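Local coordinates for protein polysaccharide deacetylase (Streptococcus pyogenes, PDB 6DQ3) that probably removes N-acetyl groups from the cell wall linkage unit of streptococcal rhamnopolysaccharides, as a zinc-dependent enzyme of carbohydrate esterase family 4, at residues P22-A26 / N27-I31; N114-L117 / K118-K121; I170-S174 / G175-D179; N218-P221 / E222-L225. All blocks are in the same frame, centred on the assembly; numbering follows the deposited sequence.

Interaction 1 of 4, residues P22-A26 / N27-I31; sequences PEETA and NANLI. With ZN (zinc ion), chain F.
Glu24 OE2 binds a zinc ion at 1.9 Å while the methyl tip of Ile31 rests beside the same carboxylate, CD1 lying 3.3 Å from OE2. The two side chains cross at about a right angle, the isoleucine presenting only its CD1 end. Glu24 sets CG beside its backbone N (chi1 -74°) and then runs out extended, so that a long acidic chain carries its oxygen to the metal, where His18 NE2 is a fellow ligand. The other oxygen, OE1, stays 2.9 Å from the zinc and accepts a hydrogen bond from Ser21 N; this second hold limits rotation of the carboxylate. This zinc site sits on a surface loop that follows strand 8-14 and precedes helix 34-46, separate from the zinc held by Asp78, His133 and His137. Residues 27-31 bring the loop back towards Glu24 through an Asx turn: Asn29 OD1 takes the N-H of Ile31 at 3.1 Å, an almost straight bond (169°) whose donor lies above the carbonyl plane. Asparagine suits the place because its short amide can reach the backbone two residues on. Its other end, ND2, approaches Glu24 O to 3.0 Å, but the angle is too poor for a hydrogen bond. In the helical turn of residues 22-26, Thr25 OG1 donates to Pro22 O at 2.7 Å, tying a short side chain back to the backbone three residues earlier.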
ATOM      1  N   PRO A  22     -16.815 -17.263  11.489  1.00 38.81           N
ATOM      2  CA  PRO A  22     -17.713 -18.310  10.965  1.00 38.44           C
ATOM      3  C   PRO A  22     -18.528 -17.863   9.764  1.00 40.77           C
ATOM      4  O   PRO A  22     -18.726 -18.649   8.826  1.00 40.26           O
ATOM      5  CB  PRO A  22     -18.611 -18.639  12.168  1.00 41.52           C
ATOM      6  CG  PRO A  22     -17.804 -18.245  13.371  1.00 40.35           C
ATOM      7  CD  PRO A  22     -16.975 -17.056  12.941  1.00 38.69           C
ATOM      8  N   GLU A  23     -19.005 -16.614   9.763  1.00 37.90           N
ATOM      9  CA  GLU A  23     -19.814 -16.129   8.650  1.00 42.02           C
ATOM     10  C   GLU A  23     -18.968 -15.849   7.413  1.00 40.78           C
ATOM     11  O   GLU A  23     -19.465 -15.972   6.290  1.00 42.88           O
ATOM     12  CB  GLU A  23     -20.583 -14.873   9.065  1.00 47.01           C
ATOM     13  CG  GLU A  23     -21.702 -15.132  10.071  1.00 52.12           C
ATOM     14  CD  GLU A  23     -22.502 -13.881  10.390  1.00 60.62           C
ATOM     15  OE1 GLU A  23     -21.910 -12.779  10.387  1.00 62.15           O
ATOM     16  OE2 GLU A  23     -23.721 -13.994  10.634  1.00 61.86           O
ATOM     17  N   GLU A  24     -17.698 -15.478   7.590  1.00 36.61           N
ATOM     18  CA  GLU A  24     -16.850 -15.215   6.432  1.00 38.65           C
ATOM     19  C   GLU A  24     -16.531 -16.493   5.666  1.00 41.48           C
ATOM     20  O   GLU A  24     -16.260 -16.437   4.462  1.00 44.64           O
ATOM     21  CB  GLU A  24     -15.562 -14.519   6.872  1.00 38.68           C
ATOM     22  CG  GLU A  24     -15.752 -13.055   7.247  1.00 40.30           C
ATOM     23  CD  GLU A  24     -14.534 -12.449   7.917  1.00 42.86           C
ATOM     24  OE1 GLU A  24     -13.703 -13.211   8.461  1.00 42.75           O
ATOM     25  OE2 GLU A  24     -14.407 -11.212   7.893  1.00 45.69           O
ATOM     26  N   THR A  25     -16.565 -17.651   6.336  1.00 43.62           N
ATOM     27  CA  THR A  25     -16.286 -18.907   5.648  1.00 47.34           C
ATOM     28  C   THR A  25     -17.433 -19.335   4.741  1.00 51.10           C
ATOM     29  O   THR A  25     -17.232 -20.182   3.862  1.00 53.43           O
ATOM     30  CB  THR A  25     -16.001 -20.027   6.654  1.00 48.52           C
ATOM     31  OG1 THR A  25     -17.207 -20.365   7.352  1.00 49.73           O
ATOM     32  CG2 THR A  25     -14.941 -19.598   7.661  1.00 45.64           C
ATOM     33  N   ALA A  26     -18.629 -18.771   4.929  1.00 50.86           N
ATOM     34  CA  ALA A  26     -19.794 -19.195   4.164  1.00 50.96           C
ATOM     35  C   ALA A  26     -19.810 -18.635   2.748  1.00 57.44           C
ATOM     36  O   ALA A  26     -20.530 -19.167   1.895  1.00 59.82           O
ATOM     37  CB  ALA A  26     -21.083 -18.774   4.874  1.00 46.11           C
ATOM     38  N   ASN A  27     -19.047 -17.577   2.481  1.00 62.75           N
ATOM     39  CA  ASN A  27     -19.062 -16.921   1.183  1.00 71.14           C
ATOM     40  C   ASN A  27     -17.641 -16.584   0.762  1.00 69.98           C
ATOM     41  O   ASN A  27     -16.846 -16.093   1.569  1.00 67.03           O
ATOM     42  CB  ASN A  27     -19.910 -15.643   1.219  1.00 72.17           C
ATOM     43  CG  ASN A  27     -21.346 -15.909   1.616  1.00 75.14           C
ATOM     44  OD1 ASN A  27     -22.019 -16.753   1.023  1.00 77.66           O
ATOM     45  ND2 ASN A  27     -21.824 -15.196   2.629  1.00 76.29           N
ATOM     46  N   ALA A  28     -17.331 -16.846  -0.506  1.00 73.44           N
ATOM     47  CA  ALA A  28     -16.013 -16.530  -1.035  1.00 72.30           C
ATOM     48  C   ALA A  28     -15.718 -15.046  -0.857  1.00 68.07           C
ATOM     49  O   ALA A  28     -16.571 -14.189  -1.104  1.00 64.41           O
ATOM     50  CB  ALA A  28     -15.925 -16.915  -2.512  1.00 73.15           C
ATOM     51  N   ASN A  29     -14.502 -14.749  -0.417  1.00 64.76           N
ATOM     52  CA  ASN A  29     -14.094 -13.378  -0.148  1.00 62.32           C
ATOM     53  C   ASN A  29     -12.619 -13.255  -0.507  1.00 61.79           C
ATOM     54  O   ASN A  29     -12.073 -14.100  -1.223  1.00 61.16           O
ATOM     55  CB  ASN A  29     -14.404 -13.020   1.313  1.00 59.31           C
ATOM     56  CG  ASN A  29     -13.702 -13.933   2.295  1.00 54.61           C
ATOM     57  OD1 ASN A  29     -12.507 -14.196   2.165  1.00 50.82           O
ATOM     58  ND2 ASN A  29     -14.445 -14.435   3.274  1.00 52.41           N
ATOM     59  N   LEU A  30     -11.966 -12.201  -0.007  1.00 58.50           N
ATOM     60  CA  LEU A  30     -10.594 -11.893  -0.388  1.00 53.90           C
ATOM     61  C   LEU A  30      -9.661 -11.791   0.813  1.00 48.89           C
ATOM     62  O   LEU A  30      -8.597 -11.171   0.717  1.00 48.09           O
ATOM     63  CB  LEU A  30     -10.561 -10.595  -1.193  1.00 57.67           C
ATOM     64  CG  LEU A  30     -11.460 -10.573  -2.430  1.00 59.41           C
ATOM     65  CD1 LEU A  30     -11.650  -9.155  -2.951  1.00 59.80           C
ATOM     66  CD2 LEU A  30     -10.890 -11.462  -3.529  1.00 60.95           C
ATOM     67  N   ILE A  31     -10.028 -12.393   1.936  1.00 44.14           N
ATOM     68  CA  ILE A  31      -9.175 -12.358   3.117  1.00 40.28           C
ATOM     69  C   ILE A  31      -8.075 -13.397   2.966  1.00 38.47           C
ATOM     70  O   ILE A  31      -8.341 -14.565   2.651  1.00 43.14           O
ATOM     71  CB  ILE A  31      -9.988 -12.606   4.394  1.00 33.46           C
ATOM     72  CG1 ILE A  31     -11.090 -11.561   4.552  1.00 39.71           C
ATOM     73  CG2 ILE A  31      -9.056 -12.573   5.609  1.00 31.53           C
ATOM     74  CD1 ILE A  31     -12.100 -11.901   5.641  1.00 43.18           C
TER
HETATM   75 ZN    ZN F 404     -12.970 -10.493   8.974  1.00 41.38          ZN

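Interaction 2 of 4, residues N114-L117 / K118-K121; sequences NLTL and KQMK
The flat side-chain amide of Gln119 has one face covered by Thr116, whose OG1 sits above that plane 3.3 Å from Gln119 CD. Leu115 CD2 comes to the oxygen end of the amide, 4.0 Å from OE1, and Ile81 and Tyr84 of helix 81-93 also touch the glutamine. Thr116 N donates to Gln119 OE1 at 3.1 Å from above the carbonyl plane, 52° out of it. In return Gln119 N donates to Thr116 OG1, also at 3.1 Å. The threonine can accept because chi1 of 74° sets OG1 between its backbone N and carbonyl carbon, turned to the start of the helix; the extended glutamine chain is long enough to reach the N-H of Thr116. On the inward side of the turn, Met120 bends at chi3 and brings CE 4.1 Å from Leu115 CB, a flexible thioether filling the buried side. Regular helical bonding begins with Met120 N to Thr116 O (3.0 Å). Asn114, just before, bonds through OD1 to Ser111 OG and through ND2 to Ser79 O, next to the zinc ligand Asp78. The reciprocal bonds make this a capping box, with Thr116 as N-cap of helix 117-124 in the polysaccharide deacetylase domain.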
ATOM      1  N   ASN A 114      -9.691   0.339  13.073  1.00 30.27           N
ATOM      2  CA  ASN A 114      -8.624   0.926  12.278  1.00 27.72           C
ATOM      3  C   ASN A 114      -7.415   1.291  13.129  1.00 32.16           C
ATOM      4  O   ASN A 114      -7.491   1.396  14.356  1.00 32.95           O
ATOM      5  CB  ASN A 114      -9.123   2.169  11.534  1.00 27.88           C
ATOM      6  CG  ASN A 114     -10.238   1.849  10.566  1.00 30.75           C
ATOM      7  OD1 ASN A 114     -11.419   1.866  10.925  1.00 31.28           O
ATOM      8  ND2 ASN A 114      -9.869   1.536   9.329  1.00 31.46           N
ATOM      9  N   LEU A 115      -6.288   1.469  12.441  1.00 30.82           N
ATOM     10  CA  LEU A 115      -5.030   1.779  13.101  1.00 31.06           C
ATOM     11  C   LEU A 115      -5.138   3.079  13.886  1.00 32.88           C
ATOM     12  O   LEU A 115      -5.846   4.010  13.497  1.00 32.21           O
ATOM     13  CB  LEU A 115      -3.909   1.899  12.070  1.00 29.48           C
ATOM     14  CG  LEU A 115      -3.643   0.683  11.187  1.00 28.76           C
ATOM     15  CD1 LEU A 115      -2.571   1.009  10.154  1.00 28.05           C
ATOM     16  CD2 LEU A 115      -3.217  -0.512  12.011  1.00 28.06           C
ATOM     17  N   THR A 116      -4.419   3.133  14.999  1.00 34.71           N
ATOM     18  CA  THR A 116      -4.319   4.334  15.812  1.00 34.35           C
ATOM     19  C   THR A 116      -2.986   5.030  15.544  1.00 35.03           C
ATOM     20  O   THR A 116      -2.044   4.435  15.014  1.00 36.11           O
ATOM     21  CB  THR A 116      -4.423   3.999  17.299  1.00 33.65           C
ATOM     22  OG1 THR A 116      -3.200   3.384  17.717  1.00 31.99           O
ATOM     23  CG2 THR A 116      -5.587   3.063  17.577  1.00 34.53           C
ATOM     24  N   LEU A 117      -2.902   6.300  15.946  1.00 35.03           N
ATOM     25  CA  LEU A 117      -1.647   7.030  15.785  1.00 35.89           C
ATOM     26  C   LEU A 117      -0.529   6.389  16.596  1.00 32.58           C
ATOM     27  O   LEU A 117       0.610   6.292  16.128  1.00 31.77           O
ATOM     28  CB  LEU A 117      -1.815   8.488  16.199  1.00 37.33           C
ATOM     29  CG  LEU A 117      -2.621   9.387  15.269  1.00 36.23           C
ATOM     30  CD1 LEU A 117      -2.861  10.725  15.983  1.00 39.82           C
ATOM     31  CD2 LEU A 117      -1.946   9.600  13.936  1.00 38.25           C
ATOM     32  N   LYS A 118      -0.831   5.961  17.827  1.00 32.29           N
ATOM     33  CA  LYS A 118       0.189   5.332  18.657  1.00 34.26           C
ATOM     34  C   LYS A 118       0.741   4.084  17.983  1.00 31.58           C
ATOM     35  O   LYS A 118       1.953   3.840  18.003  1.00 36.19           O
ATOM     36  CB  LYS A 118      -0.393   4.994  20.031  1.00 34.30           C
ATOM     37  CG  LYS A 118       0.607   4.418  21.024  1.00 44.14           C
ATOM     38  CD  LYS A 118      -0.044   4.205  22.391  1.00 47.76           C
ATOM     39  CE  LYS A 118       0.915   3.544  23.376  1.00 51.81           C
ATOM     40  NZ  LYS A 118       0.288   3.301  24.710  1.00 58.60           N
ATOM     41  N   GLN A 119      -0.134   3.286  17.369  1.00 31.52           N
ATOM     42  CA  GLN A 119       0.321   2.088  16.676  1.00 32.70           C
ATOM     43  C   GLN A 119       1.198   2.441  15.480  1.00 34.49           C
ATOM     44  O   GLN A 119       2.210   1.781  15.231  1.00 32.18           O
ATOM     45  CB  GLN A 119      -0.880   1.253  16.239  1.00 30.72           C
ATOM     46  CG  GLN A 119      -1.587   0.583  17.400  1.00 32.51           C
ATOM     47  CD  GLN A 119      -2.994   0.148  17.057  1.00 33.68           C
ATOM     48  OE1 GLN A 119      -3.473   0.379  15.948  1.00 34.19           O
ATOM     49  NE2 GLN A 119      -3.667  -0.486  18.012  1.00 35.35           N
ATOM     50  N   MET A 120       0.829   3.478  14.727  1.00 33.28           N
ATOM     51  CA  MET A 120       1.637   3.861  13.575  1.00 31.59           C
ATOM     52  C   MET A 120       3.017   4.333  14.009  1.00 34.24           C
ATOM     53  O   MET A 120       4.025   3.976  13.388  1.00 36.76           O
ATOM     54  CB  MET A 120       0.920   4.943  12.768  1.00 28.86           C
ATOM     55  CG  MET A 120      -0.408   4.483  12.173  1.00 31.13           C
ATOM     56  SD  MET A 120      -1.187   5.752  11.151  1.00 34.92           S
ATOM     57  CE  MET A 120      -2.830   5.841  11.865  1.00 36.83           C
ATOM     58  N   LYS A 121       3.091   5.115  15.088  1.00 30.86           N
ATOM     59  CA  LYS A 121       4.386   5.571  15.578  1.00 36.12           C
ATOM     60  C   LYS A 121       5.263   4.395  15.991  1.00 38.03           C
ATOM     61  O   LYS A 121       6.477   4.402  15.754  1.00 37.45           O
ATOM     62  CB  LYS A 121       4.191   6.541  16.742  1.00 40.41           C
ATOM     63  CG  LYS A 121       3.471   7.833  16.356  1.00 42.39           C
ATOM     64  CD  LYS A 121       3.177   8.695  17.580  1.00 46.83           C
ATOM     65  CE  LYS A 121       2.552  10.029  17.186  1.00 51.22           C
ATOM     66  NZ  LYS A 121       2.336  10.905  18.372  1.00 55.66           N
TER

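Interaction 3 of 4, residues I170-S174 / G175-D179; sequences IAYPS and GRYND. With ZN (zinc ion), chain I; ACT (acetate ion), chain C.
Tyr172 begins its path at CB, 3.5 Å from Arg176 O. Its CD2 meets Tyr177 CD1 at 4.0 Å, and Tyr177 CB lies over one face of the Tyr172 ring, towards its rim. A chi1 of 57° sets Tyr177 CG between its backbone N and carbonyl carbon, bringing the two rings together with planes inclined at 36°. At the tip, Tyr172 OH bonds to Leu208 O, and the ring packs on helix 179-187. Beside it, Gly175 N donates to Tyr172 O at 2.9 Å and Arg176 N to Pro173 O at 3.2 Å: consecutive turns of type II and type I', where proline suits the first and glycine the positive phi of the second. Arg176 extends past Ser174 CB towards its salt-bridge partner Asp139, and a water in the guanidinium plane links NE to Ser174 O. Past the turns, Asp179 OD1 binds a separate zinc ion at 2.1 Å. Ser174 N makes a 2.6 Å, nearly straight bond (177°) to OXT of a bound acetate, which His15 NE2 also holds, and Pro173 packs on the zinc ligand His137. A backbone N-H gripping a carboxylate beside the metal site is consistent with the oxyanion hole of family 4 carbohydrate esterases.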
ATOM      1  N   ILE A 170       0.002   8.118  -2.468  1.00 29.26           N
ATOM      2  CA  ILE A 170      -1.436   8.005  -2.266  1.00 29.52           C
ATOM      3  C   ILE A 170      -1.931   6.758  -2.987  1.00 26.43           C
ATOM      4  O   ILE A 170      -1.411   6.375  -4.042  1.00 28.63           O
ATOM      5  CB  ILE A 170      -2.191   9.267  -2.759  1.00 31.89           C
ATOM      6  CG1 ILE A 170      -3.698   9.134  -2.519  1.00 26.66           C
ATOM      7  CG2 ILE A 170      -1.890   9.517  -4.236  1.00 28.87           C
ATOM      8  CD1 ILE A 170      -4.482  10.396  -2.817  1.00 29.75           C
ATOM      9  N   ALA A 171      -2.920   6.101  -2.384  1.00 27.85           N
ATOM     10  CA  ALA A 171      -3.702   5.056  -3.039  1.00 25.19           C
ATOM     11  C   ALA A 171      -5.118   5.592  -3.221  1.00 26.33           C
ATOM     12  O   ALA A 171      -5.752   5.999  -2.245  1.00 25.87           O
ATOM     13  CB  ALA A 171      -3.718   3.765  -2.216  1.00 24.82           C
ATOM     14  N   TYR A 172      -5.609   5.609  -4.457  1.00 28.91           N
ATOM     15  CA  TYR A 172      -6.946   6.147  -4.716  1.00 28.03           C
ATOM     16  C   TYR A 172      -8.005   5.157  -4.245  1.00 28.30           C
ATOM     17  O   TYR A 172      -7.898   3.959  -4.541  1.00 26.30           O
ATOM     18  CB  TYR A 172      -7.124   6.452  -6.205  1.00 26.16           C
ATOM     19  CG  TYR A 172      -5.982   7.280  -6.734  1.00 24.46           C
ATOM     20  CD1 TYR A 172      -5.759   8.563  -6.256  1.00 26.66           C
ATOM     21  CD2 TYR A 172      -5.102   6.767  -7.673  1.00 27.20           C
ATOM     22  CE1 TYR A 172      -4.706   9.307  -6.699  1.00 26.44           C
ATOM     23  CE2 TYR A 172      -4.047   7.513  -8.134  1.00 29.99           C
ATOM     24  CZ  TYR A 172      -3.850   8.782  -7.641  1.00 26.28           C
ATOM     25  OH  TYR A 172      -2.797   9.536  -8.089  1.00 26.56           O
ATOM     26  N   PRO A 173      -9.022   5.604  -3.503  1.00 26.89           N
ATOM     27  CA  PRO A 173     -10.055   4.667  -3.040  1.00 21.33           C
ATOM     28  C   PRO A 173     -10.702   3.929  -4.200  1.00 28.49           C
ATOM     29  O   PRO A 173     -11.157   4.534  -5.176  1.00 28.73           O
ATOM     30  CB  PRO A 173     -11.049   5.568  -2.298  1.00 25.24           C
ATOM     31  CG  PRO A 173     -10.185   6.683  -1.776  1.00 25.34           C
ATOM     32  CD  PRO A 173      -9.167   6.931  -2.875  1.00 25.39           C
ATOM     33  N   SER A 174     -10.725   2.604  -4.085  1.00 25.66           N
ATOM     34  CA  SER A 174     -11.297   1.705  -5.083  1.00 29.18           C
ATOM     35  C   SER A 174     -10.605   1.820  -6.436  1.00 25.62           C
ATOM     36  O   SER A 174     -11.126   1.337  -7.449  1.00 27.02           O
ATOM     37  CB  SER A 174     -12.804   1.951  -5.221  1.00 28.61           C
ATOM     38  OG  SER A 174     -13.454   1.691  -3.988  1.00 32.60           O
ATOM     39  N   GLY A 175      -9.418   2.419  -6.464  1.00 22.02           N
ATOM     40  CA  GLY A 175      -8.676   2.557  -7.694  1.00 25.58           C
ATOM     41  C   GLY A 175      -9.264   3.538  -8.680  1.00 30.59           C
ATOM     42  O   GLY A 175      -8.886   3.518  -9.852  1.00 27.23           O
ATOM     43  N   ARG A 176     -10.170   4.399  -8.238  1.00 28.39           N
ATOM     44  CA  ARG A 176     -10.891   5.297  -9.133  1.00 26.15           C
ATOM     45  C   ARG A 176     -10.230   6.667  -9.163  1.00 26.40           C
ATOM     46  O   ARG A 176      -9.942   7.257  -8.118  1.00 26.32           O
ATOM     47  CB  ARG A 176     -12.348   5.427  -8.694  1.00 32.08           C
ATOM     48  CG  ARG A 176     -13.104   4.113  -8.700  1.00 37.02           C
ATOM     49  CD  ARG A 176     -14.558   4.312  -8.320  1.00 42.02           C
ATOM     50  NE  ARG A 176     -15.211   3.039  -8.036  1.00 46.48           N
ATOM     51  CZ  ARG A 176     -16.467   2.918  -7.622  1.00 53.78           C
ATOM     52  NH1 ARG A 176     -17.213   3.998  -7.442  1.00 52.79           N
ATOM     53  NH2 ARG A 176     -16.976   1.715  -7.387  1.00 54.68           N
ATOM     54  N   TYR A 177     -10.003   7.174 -10.368  1.00 27.71           N
ATOM     55  CA  TYR A 177      -9.358   8.465 -10.536  1.00 27.08           C
ATOM     56  C   TYR A 177      -9.684   8.985 -11.925  1.00 27.04           C
ATOM     57  O   TYR A 177     -10.003   8.215 -12.832  1.00 25.95           O
ATOM     58  CB  TYR A 177      -7.840   8.362 -10.358  1.00 30.89           C
ATOM     59  CG  TYR A 177      -7.192   7.377 -11.306  1.00 30.87           C
ATOM     60  CD1 TYR A 177      -7.173   6.023 -11.015  1.00 34.18           C
ATOM     61  CD2 TYR A 177      -6.597   7.803 -12.489  1.00 34.99           C
ATOM     62  CE1 TYR A 177      -6.583   5.116 -11.871  1.00 34.66           C
ATOM     63  CE2 TYR A 177      -6.003   6.901 -13.353  1.00 33.77           C
ATOM     64  CZ  TYR A 177      -5.997   5.556 -13.036  1.00 36.30           C
ATOM     65  OH  TYR A 177      -5.414   4.640 -13.883  1.00 44.18           O
ATOM     66  N   ASN A 178      -9.597  10.302 -12.086  1.00 28.89           N
ATOM     67  CA  ASN A 178      -9.680  10.893 -13.416  1.00 24.34           C
ATOM     68  C   ASN A 178      -8.497  11.831 -13.617  1.00 28.12           C
ATOM     69  O   ASN A 178      -7.609  11.938 -12.763  1.00 26.15           O
ATOM     70  CB  ASN A 178     -11.021  11.605 -13.642  1.00 28.24           C
ATOM     71  CG  ASN A 178     -11.300  12.713 -12.641  1.00 26.17           C
ATOM     72  OD1 ASN A 178     -10.445  13.090 -11.828  1.00 27.96           O
ATOM     73  ND2 ASN A 178     -12.515  13.257 -12.712  1.00 34.22           N
ATOM     74  N   ASP A 179      -8.470  12.494 -14.781  1.00 27.90           N
ATOM     75  CA  ASP A 179      -7.365  13.400 -15.074  1.00 29.77           C
ATOM     76  C   ASP A 179      -7.213  14.423 -13.959  1.00 27.15           C
ATOM     77  O   ASP A 179      -6.092  14.711 -13.518  1.00 30.09           O
ATOM     78  CB  ASP A 179      -7.559  14.082 -16.440  1.00 27.46           C
ATOM     79  CG  ASP A 179      -8.945  14.686 -16.637  1.00 32.03           C
ATOM     80  OD1 ASP A 179      -9.716  14.824 -15.671  1.00 29.67           O
ATOM     81  OD2 ASP A 179      -9.263  15.029 -17.796  1.00 29.23           O
TER
HETATM   82 ZN    ZN I 407     -11.611  15.508 -16.348  1.00 35.72          ZN
HETATM   83  C   ACT C 401      -8.855   0.546  -1.981  1.00 29.91           C
HETATM   84  O   ACT C 401      -8.556  -0.145  -0.986  1.00 30.40           O
HETATM   85  OXT ACT C 401      -9.672   1.486  -2.005  1.00 30.72           O
HETATM   86  CH3 ACT C 401      -8.169   0.223  -3.210  1.00 28.82           C
HETATM   87  O   HOH W   1     -11.036   7.308  -5.641  1.00 24.75           O
HETATM   88  O   HOH W   2     -13.864   0.650  -8.871  1.00 45.65           O
HETATM   89  O   HOH W   3     -11.261  17.495 -17.276  1.00 32.14           O

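Interaction 4 of 4, residues N218-P221 / E222-L225; sequences NMSP and ENLL
With chi1 at 78°, Ser220 places OG between its own N and carbonyl carbon, facing the backbone of Asn223, which itself keeps CG beside its N (chi1 -77°). The result is an N-cap on helix 221-228: Asn223 N donates to Ser220 OG at 3.1 Å, and a short hydroxyl thus serves an N-H of the first turn, where no carbonyl of a preceding turn is at hand. Pro221 follows in the first turn, where the lack of an N-H costs nothing and the ring favours helical phi; it also packs against Leu36 and Gln39 of helix 34-46. Regular bonds start at once, Leu224 N to Ser220 O at 2.9 Å and Leu225 N to Pro221 O at 3.1 Å. On the inward side, Met219 crosses the buried Leu224 at about a right angle, Met219 CE resting 4.0 Å from Leu224 CD1. Leu224 further touches Gln40, and Leu225 reaches Lys43, so these leucines join the C-terminal helix to its neighbour. No side-chain oxygen of Asn223 takes the N-H of Ser220, so there is no capping box. Instead one water accepts from Asn223 ND2 at 2.8 Å and from Ser220 N at 3.0 Å, while donating to Asn218 O.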
ATOM      1  N   ASN A 218      -6.313 -17.570  -2.887  1.00 56.07           N
ATOM      2  CA  ASN A 218      -5.901 -18.865  -3.418  1.00 65.40           C
ATOM      3  C   ASN A 218      -4.463 -18.863  -3.921  1.00 62.53           C
ATOM      4  O   ASN A 218      -4.029 -19.858  -4.509  1.00 62.72           O
ATOM      5  CB  ASN A 218      -6.846 -19.291  -4.551  1.00 73.78           C
ATOM      6  CG  ASN A 218      -6.916 -18.268  -5.685  1.00 77.40           C
ATOM      7  OD1 ASN A 218      -5.941 -17.578  -5.984  1.00 75.69           O
ATOM      8  ND2 ASN A 218      -8.079 -18.171  -6.320  1.00 79.99           N
ATOM      9  N   MET A 219      -3.717 -17.787  -3.679  1.00 50.29           N
ATOM     10  CA  MET A 219      -2.443 -17.539  -4.354  1.00 48.42           C
ATOM     11  C   MET A 219      -1.314 -18.247  -3.615  1.00 43.25           C
ATOM     12  O   MET A 219      -0.820 -17.763  -2.595  1.00 41.68           O
ATOM     13  CB  MET A 219      -2.191 -16.037  -4.428  1.00 50.93           C
ATOM     14  CG  MET A 219      -1.407 -15.563  -5.634  1.00 56.13           C
ATOM     15  SD  MET A 219      -1.678 -13.801  -5.929  1.00 53.26           S
ATOM     16  CE  MET A 219      -1.003 -13.618  -7.579  1.00 58.69           C
ATOM     17  N   SER A 220      -0.883 -19.389  -4.150  1.00 44.11           N
ATOM     18  CA  SER A 220       0.222 -20.123  -3.556  1.00 38.47           C
ATOM     19  C   SER A 220       1.507 -19.297  -3.643  1.00 37.41           C
ATOM     20  O   SER A 220       1.689 -18.512  -4.580  1.00 34.58           O
ATOM     21  CB  SER A 220       0.419 -21.462  -4.265  1.00 40.35           C
ATOM     22  OG  SER A 220       1.092 -21.281  -5.504  1.00 40.41           O
ATOM     23  N   PRO A 221       2.418 -19.453  -2.678  1.00 37.64           N
ATOM     24  CA  PRO A 221       3.695 -18.721  -2.767  1.00 40.17           C
ATOM     25  C   PRO A 221       4.419 -18.942  -4.086  1.00 37.85           C
ATOM     26  O   PRO A 221       4.941 -17.986  -4.671  1.00 33.46           O
ATOM     27  CB  PRO A 221       4.493 -19.261  -1.571  1.00 35.52           C
ATOM     28  CG  PRO A 221       3.441 -19.666  -0.581  1.00 38.24           C
ATOM     29  CD  PRO A 221       2.291 -20.201  -1.412  1.00 38.49           C
ATOM     30  N   GLU A 222       4.461 -20.184  -4.572  1.00 40.15           N
ATOM     31  CA  GLU A 222       5.094 -20.451  -5.860  1.00 40.26           C
ATOM     32  C   GLU A 222       4.460 -19.617  -6.968  1.00 38.78           C
ATOM     33  O   GLU A 222       5.167 -19.030  -7.799  1.00 33.44           O
ATOM     34  CB  GLU A 222       4.993 -21.943  -6.177  1.00 48.97           C
ATOM     35  CG  GLU A 222       5.741 -22.390  -7.420  1.00 57.71           C
ATOM     36  CD  GLU A 222       5.675 -23.895  -7.630  1.00 63.37           C
ATOM     37  OE1 GLU A 222       5.769 -24.648  -6.636  1.00 65.34           O
ATOM     38  OE2 GLU A 222       5.527 -24.325  -8.794  1.00 64.00           O
ATOM     39  N   ASN A 223       3.129 -19.535  -6.993  1.00 35.79           N
ATOM     40  CA  ASN A 223       2.468 -18.830  -8.085  1.00 36.87           C
ATOM     41  C   ASN A 223       2.607 -17.319  -7.931  1.00 37.38           C
ATOM     42  O   ASN A 223       2.760 -16.600  -8.926  1.00 34.62           O
ATOM     43  CB  ASN A 223       1.002 -19.248  -8.162  1.00 45.16           C
ATOM     44  CG  ASN A 223       0.825 -20.611  -8.803  1.00 54.01           C
ATOM     45  OD1 ASN A 223       1.519 -20.955  -9.761  1.00 52.52           O
ATOM     46  ND2 ASN A 223      -0.100 -21.397  -8.271  1.00 58.56           N
ATOM     47  N   LEU A 224       2.574 -16.817  -6.696  1.00 36.52           N
ATOM     48  CA  LEU A 224       2.786 -15.390  -6.482  1.00 34.91           C
ATOM     49  C   LEU A 224       4.143 -14.952  -7.022  1.00 35.28           C
ATOM     50  O   LEU A 224       4.244 -13.955  -7.747  1.00 35.92           O
ATOM     51  CB  LEU A 224       2.670 -15.057  -4.999  1.00 35.81           C
ATOM     52  CG  LEU A 224       2.976 -13.610  -4.609  1.00 36.71           C
ATOM     53  CD1 LEU A 224       2.171 -12.616  -5.418  1.00 38.71           C
ATOM     54  CD2 LEU A 224       2.735 -13.432  -3.110  1.00 35.12           C
ATOM     55  N   LEU A 225       5.200 -15.689  -6.677  1.00 32.31           N
ATOM     56  CA  LEU A 225       6.546 -15.320  -7.104  1.00 30.61           C
ATOM     57  C   LEU A 225       6.674 -15.335  -8.625  1.00 26.52           C
ATOM     58  O   LEU A 225       7.333 -14.463  -9.206  1.00 28.63           O
ATOM     59  CB  LEU A 225       7.557 -16.269  -6.465  1.00 32.38           C
ATOM     60  CG  LEU A 225       8.115 -15.928  -5.083  1.00 37.85           C
ATOM     61  CD1 LEU A 225       9.098 -14.764  -5.221  1.00 40.92           C
ATOM     62  CD2 LEU A 225       7.039 -15.595  -4.073  1.00 41.68           C
TER
HETATM   63  O   HOH W   4      -2.126 -20.416  -6.671  1.00 41.32           O

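The four contacts are separate, with centres 20 to 30 Å apart. Interaction 1 lies on the surface, and metal coordination dominates it; the other three are partly buried. Interactions 2 and 4 do the same job at the starts of two different helices, 117-124 and 221-228: a hydroxyl caps each, but the return link is direct in one and runs through water in the other. A methionine lies beside the cap in both, buried in interaction 2 and partly exposed in interaction 4. Interaction 3 instead turns the chain after strand 169-171 through two tight backbone turns. Interactions 2 and 3 both lie in the polysaccharide deacetylase domain, near its zinc ligands, whereas interaction 4 joins the C-terminal helix to helix 34-46.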